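Local coordinates for protein BIFUNCTIONAL PROTEIN Proline utilization A (PutA) (Corynebacterium freiburgense, PDB 5UX5) that catalyses the two-step oxidation of proline to glutamate, with an FAD-dependent proline dehydrogenase and an NAD-dependent aldehyde dehydrogenase in one chain, at residues Ala274-Ala279 with Met334-Arg339; Arg15-Leu20 with Tyr361-Glu366; Asn205-Lys210 with Phe246-Met251; Leu20-Ile25 with Arg443-Val448. All coordinates share one frame; numbering follows the deposited sequence.

Contact 1: residues Ala274-Ala279 with Met334-Arg339; sequences ALQQLA and MDYILR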
# COMPACT_ATOMS: atom_id res chain seq x y z
N ALA A 274 -25.17 -11.47 -7.29
CA ALA A 274 -24.85 -12.60 -6.43
C ALA A 274 -26.11 -13.31 -5.95
O ALA A 274 -26.15 -14.54 -5.87
CB ALA A 274 -24.01 -12.12 -5.24
N LEU A 275 -27.14 -12.55 -5.61
CA LEU A 275 -28.38 -13.15 -5.14
C LEU A 275 -29.03 -13.99 -6.23
O LEU A 275 -29.45 -15.12 -5.97
CB LEU A 275 -29.35 -12.06 -4.67
CG LEU A 275 -30.74 -12.55 -4.24
CD1 LEU A 275 -30.58 -13.45 -3.04
CD2 LEU A 275 -31.71 -11.40 -3.94
N GLN A 276 -29.07 -13.48 -7.46
CA GLN A 276 -29.66 -14.25 -8.54
C GLN A 276 -28.90 -15.55 -8.77
O GLN A 276 -29.50 -16.61 -8.98
CB GLN A 276 -29.72 -13.42 -9.81
CG GLN A 276 -30.69 -12.27 -9.73
CD GLN A 276 -30.74 -11.47 -11.01
OE1 GLN A 276 -31.67 -11.61 -11.80
NE2 GLN A 276 -29.74 -10.64 -11.23
N GLN A 277 -27.58 -15.48 -8.72
CA GLN A 277 -26.82 -16.70 -8.93
C GLN A 277 -27.04 -17.68 -7.79
O GLN A 277 -27.18 -18.89 -8.03
CB GLN A 277 -25.34 -16.37 -9.10
CG GLN A 277 -24.50 -17.50 -9.63
CD GLN A 277 -24.18 -18.49 -8.51
OE1 GLN A 277 -24.23 -18.12 -7.33
NE2 GLN A 277 -23.83 -19.72 -8.86
N LEU A 278 -27.09 -17.18 -6.56
CA LEU A 278 -27.36 -18.07 -5.43
C LEU A 278 -28.77 -18.63 -5.48
O LEU A 278 -28.98 -19.80 -5.12
CB LEU A 278 -27.12 -17.32 -4.11
CG LEU A 278 -25.65 -17.22 -3.68
CD1 LEU A 278 -25.38 -15.95 -2.91
CD2 LEU A 278 -25.36 -18.39 -2.81
N ALA A 279 -29.75 -17.87 -5.99
CA ALA A 279 -31.11 -18.39 -6.09
C ALA A 279 -31.17 -19.50 -7.11
O ALA A 279 -31.85 -20.52 -6.89
CB ALA A 279 -32.09 -17.28 -6.44
N MET A 334 -34.83 -8.08 -1.26
CA MET A 334 -35.95 -8.66 -0.53
C MET A 334 -37.09 -9.03 -1.49
O MET A 334 -37.58 -10.16 -1.49
CB MET A 334 -36.41 -7.63 0.49
CG MET A 334 -37.49 -7.99 1.40
SD MET A 334 -37.72 -6.47 2.33
CE MET A 334 -38.40 -5.48 1.04
N ASP A 335 -37.47 -8.07 -2.33
CA ASP A 335 -38.53 -8.25 -3.31
C ASP A 335 -38.31 -9.49 -4.17
O ASP A 335 -39.25 -10.25 -4.43
CB ASP A 335 -38.55 -7.00 -4.19
CG ASP A 335 -39.86 -6.74 -4.86
OD1 ASP A 335 -40.45 -7.69 -5.44
OD2 ASP A 335 -40.28 -5.57 -4.81
N TYR A 336 -37.09 -9.68 -4.63
CA TYR A 336 -36.80 -10.74 -5.59
C TYR A 336 -36.90 -12.12 -4.94
O TYR A 336 -37.39 -13.07 -5.56
CB TYR A 336 -35.40 -10.51 -6.17
CG TYR A 336 -34.85 -11.57 -7.12
CD1 TYR A 336 -34.32 -12.76 -6.64
CD2 TYR A 336 -34.79 -11.33 -8.48
CE1 TYR A 336 -33.80 -13.71 -7.52
CE2 TYR A 336 -34.26 -12.26 -9.36
CZ TYR A 336 -33.77 -13.45 -8.88
OH TYR A 336 -33.25 -14.37 -9.77
N ILE A 337 -36.45 -12.23 -3.69
CA ILE A 337 -36.13 -13.54 -3.13
C ILE A 337 -37.32 -14.08 -2.35
O ILE A 337 -37.48 -15.31 -2.24
CB ILE A 337 -34.85 -13.43 -2.25
CG1 ILE A 337 -34.14 -14.78 -2.14
CG2 ILE A 337 -35.16 -12.89 -0.89
CD1 ILE A 337 -33.68 -15.28 -3.47
N LEU A 338 -38.17 -13.20 -1.82
CA LEU A 338 -39.36 -13.60 -1.06
C LEU A 338 -40.55 -13.89 -1.99
O LEU A 338 -41.57 -13.20 -1.99
CB LEU A 338 -39.72 -12.54 -0.03
CG LEU A 338 -38.95 -12.64 1.27
CD1 LEU A 338 -39.46 -11.59 2.20
CD2 LEU A 338 -39.10 -14.04 1.86
N ARG A 339 -40.42 -14.98 -2.74
CA ARG A 339 -41.40 -15.49 -3.68
C ARG A 339 -41.50 -16.99 -3.52
O ARG A 339 -40.57 -17.63 -3.01
CB ARG A 339 -41.02 -15.21 -5.14
CG ARG A 339 -40.59 -13.86 -5.34
CD ARG A 339 -40.47 -13.51 -6.78
NE ARG A 339 -40.26 -12.07 -6.77
CZ ARG A 339 -40.58 -11.26 -7.74
NH1 ARG A 339 -41.12 -11.72 -8.85
NH2 ARG A 339 -40.34 -9.97 -7.58
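The Q276 side chain lies across the outer end of the Y336 ring, close to perpendicular to it. Its CB is 3.7 Å from Y336 OH, and CG comes obliquely to the hydroxyl end, 3.4 Å from Y336 CZ. Beyond CG the chain stays extended; CD passes Y336 CE2, and OE1 finishes 3.6 Å from that same CE2. The amide stands nearly upright to the ring, with the two planes 84° apart, and the meeting is one of van der Waals contact.

Y336 is brought over by a first torsion that sets CG opposite the backbone N (chi1 175°), reaching out from its helix toward residues 274-279. At the edge of the ring, near its plane, the methyl of A279 lies 4.1 Å from Y336 CE1. On the inner part of the ring, L275 CD2 approaches CD1 of Y336 to 4.0 Å as the two side chains run alongside each other, pointing opposite ways. The other branch of L275 turns to I337, placing L275 CD1 3.6 Å from I337 CD1; that isoleucine methyl also touches A279 CB at 3.9 Å. L275, A279, Y336 and I337 thus form a buried apolar seam, with Q276 at its more open border.

The touching residues belong to helices 271-287 and 323-337 of the proline dehydrogenase TIM barrel. I337 also packs inward on V345 and V347 of strand 345-350, the ring of H342 lies nearly parallel to that of Y336, Y12 meets it edge-to-face, and L278 reaches across to helix 239-251.

Contact 2: residues Arg15-Leu20 with Tyr361-Glu366; sequences RDLENL and YELSVE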
# COMPACT_ATOMS: atom_id res chain seq x y z
N ARG A 15 -45.49 -4.77 -8.54
CA ARG A 15 -45.91 -3.61 -7.76
C ARG A 15 -46.41 -3.97 -6.36
O ARG A 15 -47.17 -3.19 -5.77
CB ARG A 15 -46.98 -2.82 -8.53
CG ARG A 15 -46.56 -2.41 -9.92
CD ARG A 15 -46.70 -0.91 -10.18
NE ARG A 15 -47.88 -0.32 -9.55
CZ ARG A 15 -47.93 0.94 -9.11
NH1 ARG A 15 -46.86 1.75 -9.22
NH2 ARG A 15 -49.05 1.39 -8.53
N ASP A 16 -46.03 -5.12 -5.80
CA ASP A 16 -46.51 -5.47 -4.47
C ASP A 16 -46.08 -4.44 -3.44
O ASP A 16 -46.89 -3.97 -2.63
CB ASP A 16 -46.05 -6.88 -4.09
CG ASP A 16 -46.71 -7.95 -4.94
OD1 ASP A 16 -47.86 -7.73 -5.36
OD2 ASP A 16 -46.08 -9.00 -5.19
N LEU A 17 -44.80 -4.05 -3.45
CA LEU A 17 -44.32 -3.03 -2.51
C LEU A 17 -45.10 -1.71 -2.67
O LEU A 17 -45.46 -1.08 -1.66
CB LEU A 17 -42.82 -2.79 -2.72
CG LEU A 17 -41.90 -3.65 -1.87
CD1 LEU A 17 -40.47 -3.24 -2.08
CD2 LEU A 17 -42.26 -3.46 -0.42
N GLU A 18 -45.34 -1.26 -3.90
CA GLU A 18 -46.15 -0.06 -4.09
C GLU A 18 -47.53 -0.20 -3.45
O GLU A 18 -48.04 0.75 -2.84
CB GLU A 18 -46.28 0.30 -5.57
CG GLU A 18 -45.09 1.13 -6.08
CD GLU A 18 -44.01 0.32 -6.76
OE1 GLU A 18 -43.08 0.94 -7.31
OE2 GLU A 18 -44.06 -0.93 -6.71
N ASN A 19 -48.15 -1.38 -3.56
CA ASN A 19 -49.48 -1.53 -2.99
C ASN A 19 -49.44 -1.65 -1.47
O ASN A 19 -50.33 -1.14 -0.79
CB ASN A 19 -50.19 -2.75 -3.61
CG ASN A 19 -50.42 -2.61 -5.12
OD1 ASN A 19 -50.63 -1.51 -5.65
ND2 ASN A 19 -50.39 -3.75 -5.81
N LEU A 20 -48.39 -2.26 -0.92
CA LEU A 20 -48.32 -2.47 0.52
C LEU A 20 -47.75 -1.27 1.25
O LEU A 20 -47.73 -1.27 2.49
CB LEU A 20 -47.46 -3.71 0.82
CG LEU A 20 -47.89 -5.04 0.18
CD1 LEU A 20 -46.92 -6.11 0.54
CD2 LEU A 20 -49.30 -5.48 0.62
N TYR A 361 -41.85 -8.33 6.24
CA TYR A 361 -42.97 -8.97 6.92
C TYR A 361 -44.18 -8.99 6.00
O TYR A 361 -44.74 -10.05 5.71
CB TYR A 361 -43.31 -8.23 8.21
CG TYR A 361 -44.53 -8.84 8.86
CD1 TYR A 361 -44.53 -10.19 9.24
CD2 TYR A 361 -45.70 -8.12 9.04
CE1 TYR A 361 -45.66 -10.77 9.81
CE2 TYR A 361 -46.83 -8.70 9.61
CZ TYR A 361 -46.80 -10.03 9.99
OH TYR A 361 -47.92 -10.60 10.55
N GLU A 362 -44.57 -7.81 5.51
CA GLU A 362 -45.77 -7.66 4.69
C GLU A 362 -45.64 -8.35 3.34
O GLU A 362 -46.62 -8.89 2.82
CB GLU A 362 -46.08 -6.18 4.50
CG GLU A 362 -46.55 -5.47 5.76
CD GLU A 362 -47.85 -6.04 6.32
OE1 GLU A 362 -48.12 -5.78 7.51
OE2 GLU A 362 -48.61 -6.70 5.58
N LEU A 363 -44.45 -8.34 2.75
CA LEU A 363 -44.26 -9.12 1.53
C LEU A 363 -44.49 -10.61 1.80
O LEU A 363 -45.17 -11.28 1.02
CB LEU A 363 -42.86 -8.89 0.96
CG LEU A 363 -42.54 -7.63 0.15
CD1 LEU A 363 -41.06 -7.62 -0.25
CD2 LEU A 363 -43.44 -7.51 -1.09
N SER A 364 -43.96 -11.13 2.92
CA SER A 364 -44.09 -12.55 3.22
C SER A 364 -45.55 -12.94 3.40
O SER A 364 -45.98 -14.01 2.95
CB SER A 364 -43.29 -12.91 4.47
OG SER A 364 -43.85 -12.31 5.63
N VAL A 365 -46.32 -12.09 4.07
CA VAL A 365 -47.72 -12.38 4.29
C VAL A 365 -48.51 -12.30 2.98
O VAL A 365 -49.29 -13.20 2.67
CB VAL A 365 -48.27 -11.43 5.35
CG1 VAL A 365 -49.77 -11.61 5.48
CG2 VAL A 365 -47.57 -11.71 6.68
N GLU A 366 -48.29 -11.26 2.17
CA GLU A 366 -49.04 -11.11 0.92
C GLU A 366 -48.79 -12.25 -0.04
O GLU A 366 -49.68 -12.65 -0.79
CB GLU A 366 -48.67 -9.77 0.26
CG GLU A 366 -49.25 -9.50 -1.14
CD GLU A 366 -50.76 -9.55 -1.22
OE1 GLU A 366 -51.28 -9.89 -2.31
OE2 GLU A 366 -51.42 -9.25 -0.20
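Helices 16-20 and 361-366 cross steeply, at 109° between their N-to-C directions and with axes 10.4 Å apart, and the closest backbone pairs are L17 with L363 and L20 with E362.

L20 makes most of the contact, resting on the surface of the second helix. Its CG is turned away from its own carbonyl carbon (chi1 -57°), which sends CD1 between the side chains of successive turns. There CD1 rests 3.6 Å from the backbone oxygen E362 O, with E362 CB at 4.0 Å on one turn and E366 CB at 4.1 Å on the next. L363 CD2 adds a further apolar contact to L20 CD1 at 4.1 Å, and the same L363 methyl meets D16 CB at 4.0 Å. L17 is more remote: its CD2 reaches L363 CG at 4.2 Å.

Two of the acidic groups near this apolar patch, those of D16 and E362, have arginine partners. D16 and E366 bring like charges within 5.1 Å, measured from D16 OD1 to E366 OE1, a closeness that the salt bridge of D16 with R367 would ease. The E362 carboxylate is held in turn by R27, further along the N-terminal helix.

The contact docks helix 16-31 onto barrel helix 354-367. Helix 323-337 also packs here, with L331 and D335 against L17 and M334 against L363, while Y361 faces helix 383-393.

Contact 3: residues Asn205-Lys210 with Phe246-Met251; sequences NTELLK and FEELLM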
# COMPACT_ATOMS: atom_id res chain seq x y z
N ASN A 205 -7.23 -20.58 -2.24
CA ASN A 205 -7.93 -20.15 -1.05
C ASN A 205 -9.18 -20.98 -0.82
O ASN A 205 -9.49 -21.35 0.31
CB ASN A 205 -8.25 -18.66 -1.15
CG ASN A 205 -7.00 -17.79 -1.10
OD1 ASN A 205 -5.88 -18.27 -1.25
ND2 ASN A 205 -7.19 -16.50 -0.88
N THR A 206 -9.90 -21.31 -1.91
CA THR A 206 -11.11 -22.12 -1.80
C THR A 206 -10.80 -23.48 -1.23
O THR A 206 -11.49 -23.95 -0.31
CB THR A 206 -11.79 -22.29 -3.16
OG1 THR A 206 -12.23 -21.02 -3.65
CG2 THR A 206 -13.00 -23.16 -3.01
N GLU A 207 -9.75 -24.14 -1.75
CA GLU A 207 -9.41 -25.48 -1.29
C GLU A 207 -8.94 -25.46 0.15
O GLU A 207 -9.28 -26.35 0.93
CB GLU A 207 -8.33 -26.08 -2.19
CG GLU A 207 -8.81 -26.41 -3.59
CD GLU A 207 -9.88 -27.50 -3.62
OE1 GLU A 207 -9.66 -28.59 -3.04
OE2 GLU A 207 -10.96 -27.26 -4.22
N LEU A 208 -8.21 -24.42 0.53
CA LEU A 208 -7.76 -24.34 1.91
C LEU A 208 -8.94 -24.15 2.84
O LEU A 208 -9.00 -24.76 3.91
CB LEU A 208 -6.74 -23.20 2.07
CG LEU A 208 -5.99 -23.16 3.41
CD1 LEU A 208 -5.38 -24.52 3.72
CD2 LEU A 208 -4.95 -22.08 3.51
N LEU A 209 -9.89 -23.30 2.46
CA LEU A 209 -11.05 -23.04 3.32
C LEU A 209 -11.92 -24.28 3.47
O LEU A 209 -12.41 -24.58 4.57
CB LEU A 209 -11.85 -21.86 2.75
CG LEU A 209 -11.17 -20.48 2.94
CD1 LEU A 209 -11.60 -19.57 1.83
CD2 LEU A 209 -11.47 -19.87 4.31
N LYS A 210 -12.12 -25.02 2.38
CA LYS A 210 -12.89 -26.24 2.45
C LYS A 210 -12.16 -27.28 3.28
O LYS A 210 -12.78 -27.98 4.09
CB LYS A 210 -13.16 -26.76 1.04
CG LYS A 210 -14.20 -25.94 0.29
CD LYS A 210 -14.58 -26.60 -1.01
CE LYS A 210 -13.36 -26.94 -1.84
NZ LYS A 210 -13.72 -27.46 -3.20
N PHE A 246 -19.05 -21.50 -0.26
CA PHE A 246 -20.40 -21.94 0.10
C PHE A 246 -20.94 -22.96 -0.89
O PHE A 246 -21.40 -24.03 -0.49
CB PHE A 246 -21.29 -20.71 0.15
CG PHE A 246 -22.66 -20.92 0.73
CD1 PHE A 246 -22.82 -21.25 2.06
CD2 PHE A 246 -23.79 -20.66 -0.04
CE1 PHE A 246 -24.12 -21.39 2.60
CE2 PHE A 246 -25.07 -20.78 0.49
CZ PHE A 246 -25.24 -21.14 1.81
N GLU A 247 -20.86 -22.67 -2.20
CA GLU A 247 -21.52 -23.52 -3.19
C GLU A 247 -20.78 -24.82 -3.43
O GLU A 247 -21.40 -25.88 -3.57
CB GLU A 247 -21.71 -22.76 -4.49
CG GLU A 247 -22.68 -21.63 -4.32
CD GLU A 247 -22.96 -20.81 -5.57
OE1 GLU A 247 -23.52 -19.72 -5.39
OE2 GLU A 247 -22.59 -21.20 -6.70
N GLU A 248 -19.46 -24.78 -3.45
CA GLU A 248 -18.75 -26.04 -3.62
C GLU A 248 -18.97 -26.95 -2.41
O GLU A 248 -19.35 -28.12 -2.56
CB GLU A 248 -17.26 -25.75 -3.84
CG GLU A 248 -16.97 -25.18 -5.21
CD GLU A 248 -15.48 -25.06 -5.47
OE1 GLU A 248 -15.08 -24.45 -6.49
OE2 GLU A 248 -14.71 -25.59 -4.62
N LEU A 249 -18.86 -26.40 -1.19
CA LEU A 249 -18.93 -27.24 -0.00
C LEU A 249 -20.30 -27.87 0.15
O LEU A 249 -20.41 -29.06 0.46
CB LEU A 249 -18.58 -26.41 1.23
CG LEU A 249 -18.16 -27.20 2.46
CD1 LEU A 249 -16.94 -28.02 2.13
CD2 LEU A 249 -17.84 -26.22 3.59
N LEU A 250 -21.35 -27.10 -0.12
CA LEU A 250 -22.70 -27.58 0.11
C LEU A 250 -23.19 -28.55 -0.97
O LEU A 250 -24.31 -29.08 -0.84
CB LEU A 250 -23.66 -26.39 0.21
CG LEU A 250 -23.54 -25.57 1.50
CD1 LEU A 250 -24.71 -24.60 1.64
CD2 LEU A 250 -23.48 -26.52 2.70
N MET A 251 -22.43 -28.79 -2.04
CA MET A 251 -22.80 -29.79 -3.03
C MET A 251 -22.05 -31.11 -2.84
O MET A 251 -22.40 -32.09 -3.49
CB MET A 251 -22.55 -29.27 -4.47
CG MET A 251 -23.47 -28.14 -4.89
SD MET A 251 -25.22 -28.52 -4.72
CE MET A 251 -25.43 -29.80 -5.95
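K210 and E248 form the bridge of a three-residue salt-bridge network between two neighbouring outer helices of the TIM barrel, 202-221 and 239-251, which are linked in sequence through strand 228-232. The segments run at 46° to each other, their axes 10.5 Å apart.

The K210 chain bends at chi3 and crosses the extended E248 side chain at about a right angle. Its ammonium group meets E248 OE2 nearly along the C-O axis, with K210 NZ 2.5 Å from that oxygen, a value not to be read closely at this resolution. The same nitrogen bonds E207 OE2, one turn back on its own helix, at 2.9 Å; here the lysine comes from above the carboxylate, 39° out of its plane. The two carboxylates are turned 42° apart, and their facing oxygens, E207 OE2 and E248 OE2, are 4.1 Å from each other, a like-charge pair that the lysine between them would offset. R244 holds the other oxygen of E248, which probably keeps that carboxylate in place.

T206 comes at E248 crosswise with its methyl, putting CG2 3.4 Å from E248 OE2, while its hydroxyl is occupied by I202 O. Nearer the K210 backbone, K210 and L249 lie alongside each other, pointing opposite ways, and K210 CG lies 3.9 Å from L249 CD1.

Contact 4: residues Leu20-Ile25 with Arg443-Val448; sequences LQERII and RFRESV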
# COMPACT_ATOMS: atom_id res chain seq x y z
N LEU A 20 -48.39 -2.26 -0.92
CA LEU A 20 -48.32 -2.47 0.52
C LEU A 20 -47.75 -1.27 1.25
O LEU A 20 -47.73 -1.27 2.49
CB LEU A 20 -47.46 -3.71 0.82
CG LEU A 20 -47.89 -5.04 0.18
CD1 LEU A 20 -46.92 -6.11 0.54
CD2 LEU A 20 -49.30 -5.48 0.62
N GLN A 21 -47.37 -0.22 0.51
CA GLN A 21 -46.56 0.86 1.07
C GLN A 21 -47.17 1.46 2.33
O GLN A 21 -46.45 1.73 3.30
CB GLN A 21 -46.39 1.93 -0.00
CG GLN A 21 -45.11 2.69 0.07
CD GLN A 21 -44.95 3.63 -1.11
OE1 GLN A 21 -43.88 3.70 -1.71
NE2 GLN A 21 -46.02 4.37 -1.43
N GLU A 22 -48.48 1.66 2.35
CA GLU A 22 -49.09 2.32 3.50
C GLU A 22 -49.44 1.35 4.62
O GLU A 22 -49.40 1.74 5.80
CB GLU A 22 -50.33 3.09 3.04
CG GLU A 22 -50.05 4.02 1.85
CD GLU A 22 -49.16 5.22 2.20
OE1 GLU A 22 -49.29 5.77 3.32
OE2 GLU A 22 -48.33 5.62 1.35
N ARG A 23 -49.78 0.10 4.32
CA ARG A 23 -49.88 -0.87 5.40
C ARG A 23 -48.51 -1.16 5.99
O ARG A 23 -48.41 -1.51 7.17
CB ARG A 23 -50.57 -2.16 4.93
N ILE A 24 -47.44 -0.99 5.20
CA ILE A 24 -46.09 -1.15 5.72
C ILE A 24 -45.75 -0.00 6.67
O ILE A 24 -45.20 -0.22 7.76
CB ILE A 24 -45.05 -1.23 4.59
CG1 ILE A 24 -45.22 -2.49 3.74
CG2 ILE A 24 -43.65 -1.21 5.15
CD1 ILE A 24 -44.26 -2.51 2.53
N ILE A 25 -46.05 1.24 6.27
CA ILE A 25 -45.72 2.38 7.12
C ILE A 25 -46.51 2.32 8.41
O ILE A 25 -46.00 2.61 9.50
CB ILE A 25 -45.94 3.72 6.38
CG1 ILE A 25 -45.05 3.80 5.15
CG2 ILE A 25 -45.64 4.89 7.32
CD1 ILE A 25 -45.23 5.07 4.36
N ARG A 443 -38.16 8.96 3.42
CA ARG A 443 -37.00 8.31 2.81
C ARG A 443 -37.32 6.88 2.38
O ARG A 443 -36.75 6.38 1.40
CB ARG A 443 -35.79 8.33 3.76
N PHE A 444 -38.25 6.22 3.09
CA PHE A 444 -38.67 4.87 2.73
C PHE A 444 -39.48 4.87 1.44
O PHE A 444 -39.24 4.05 0.55
CB PHE A 444 -39.46 4.21 3.87
CG PHE A 444 -40.32 3.06 3.42
CD1 PHE A 444 -39.75 1.85 3.05
CD2 PHE A 444 -41.71 3.19 3.35
CE1 PHE A 444 -40.56 0.77 2.62
CE2 PHE A 444 -42.53 2.12 2.93
CZ PHE A 444 -41.96 0.92 2.57
N ARG A 445 -40.47 5.76 1.35
CA ARG A 445 -41.24 5.91 0.11
C ARG A 445 -40.31 6.04 -1.10
O ARG A 445 -40.54 5.40 -2.14
CB ARG A 445 -42.14 7.14 0.19
CG ARG A 445 -43.32 7.02 1.16
CD ARG A 445 -44.20 8.28 1.09
NE ARG A 445 -44.79 8.60 2.38
CZ ARG A 445 -45.94 8.11 2.80
NH1 ARG A 445 -46.63 7.27 2.04
NH2 ARG A 445 -46.41 8.46 3.99
N GLU A 446 -39.27 6.85 -0.97
CA GLU A 446 -38.36 7.06 -2.09
C GLU A 446 -37.59 5.78 -2.43
O GLU A 446 -37.33 5.50 -3.61
CB GLU A 446 -37.40 8.21 -1.79
CG GLU A 446 -36.59 8.69 -3.00
CD GLU A 446 -37.47 9.25 -4.12
OE1 GLU A 446 -38.50 9.90 -3.80
OE2 GLU A 446 -37.15 9.04 -5.32
N SER A 447 -37.20 5.01 -1.42
CA SER A 447 -36.45 3.79 -1.71
C SER A 447 -37.34 2.75 -2.39
O SER A 447 -36.84 1.92 -3.16
CB SER A 447 -35.82 3.23 -0.44
OG SER A 447 -36.82 2.91 0.50
N VAL A 448 -38.64 2.78 -2.12
CA VAL A 448 -39.57 1.89 -2.82
C VAL A 448 -39.59 2.21 -4.31
O VAL A 448 -39.63 1.30 -5.15
CB VAL A 448 -40.97 1.99 -2.18
CG1 VAL A 448 -42.04 1.31 -3.06
CG2 VAL A 448 -40.96 1.38 -0.79
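F444 places its ring toward the N-terminal helix by setting CG opposite its backbone N (chi1 159°), while I25 and R445 both turn CG (CG1 in I25) away from the carbonyl carbon, which, with the bend of R445 at chi3, sets the isoleucine tip against one guanidinium face. Three side chains of helix 20-25 gather obliquely round the F444 ring: I25 CG1 at 3.8 Å from F444 CE2, I24 CG2 at 3.7 Å from F444 CZ, and the aliphatic CG of Q21 at 3.9 Å from F444 CE2. The extended Q21 chain then runs on past the ring to V448, where its OE1 touches V448 CG1.

The outer border is polar. E22, bent at chi2, swings back to meet R445, and the carboxylate and guanidinium lie nearly coplanar, 15° apart. The salt bridge joins R445 NH1 to E22 OE2 at 2.5 Å, a length too short to be taken literally at this resolution. I25 CD1 is 3.5 Å from R445 CZ, so the guanidinium has the carboxylate at its edge and a methyl against one face.

The helices run in roughly opposite directions, at 148°. The pair is a near-antiparallel helix packing, buried round F444 and polar at its exposed margin; it joins the N-terminal helix to helix 438-450 beside the FAD-binding barrel, the F444 side chain being about 10 Å from the flavin-adenine dinucleotide.

In the fold
Contacts 1 and 3 are buried joints between outer helices of the barrel, whereas contacts 2 and 4, partly buried, attach the N-terminal helix 16-31 to it. The chemistry differs within each pair: contact 1 is apolar round a tyrosine and contact 3 rests on a charged network, while contact 2 is largely aliphatic and contact 4 combines an aromatic core with an exposed salt bridge. Contacts 2 and 4 share L20 and meet where L17 touches I24. M334 and D335 connect contact 1 to contact 2, and a probable Q277-E247 hydrogen bond connects it to contact 3. Contact 3 stands apart from contacts 2 and 4, with centres 36 and 39 Å away.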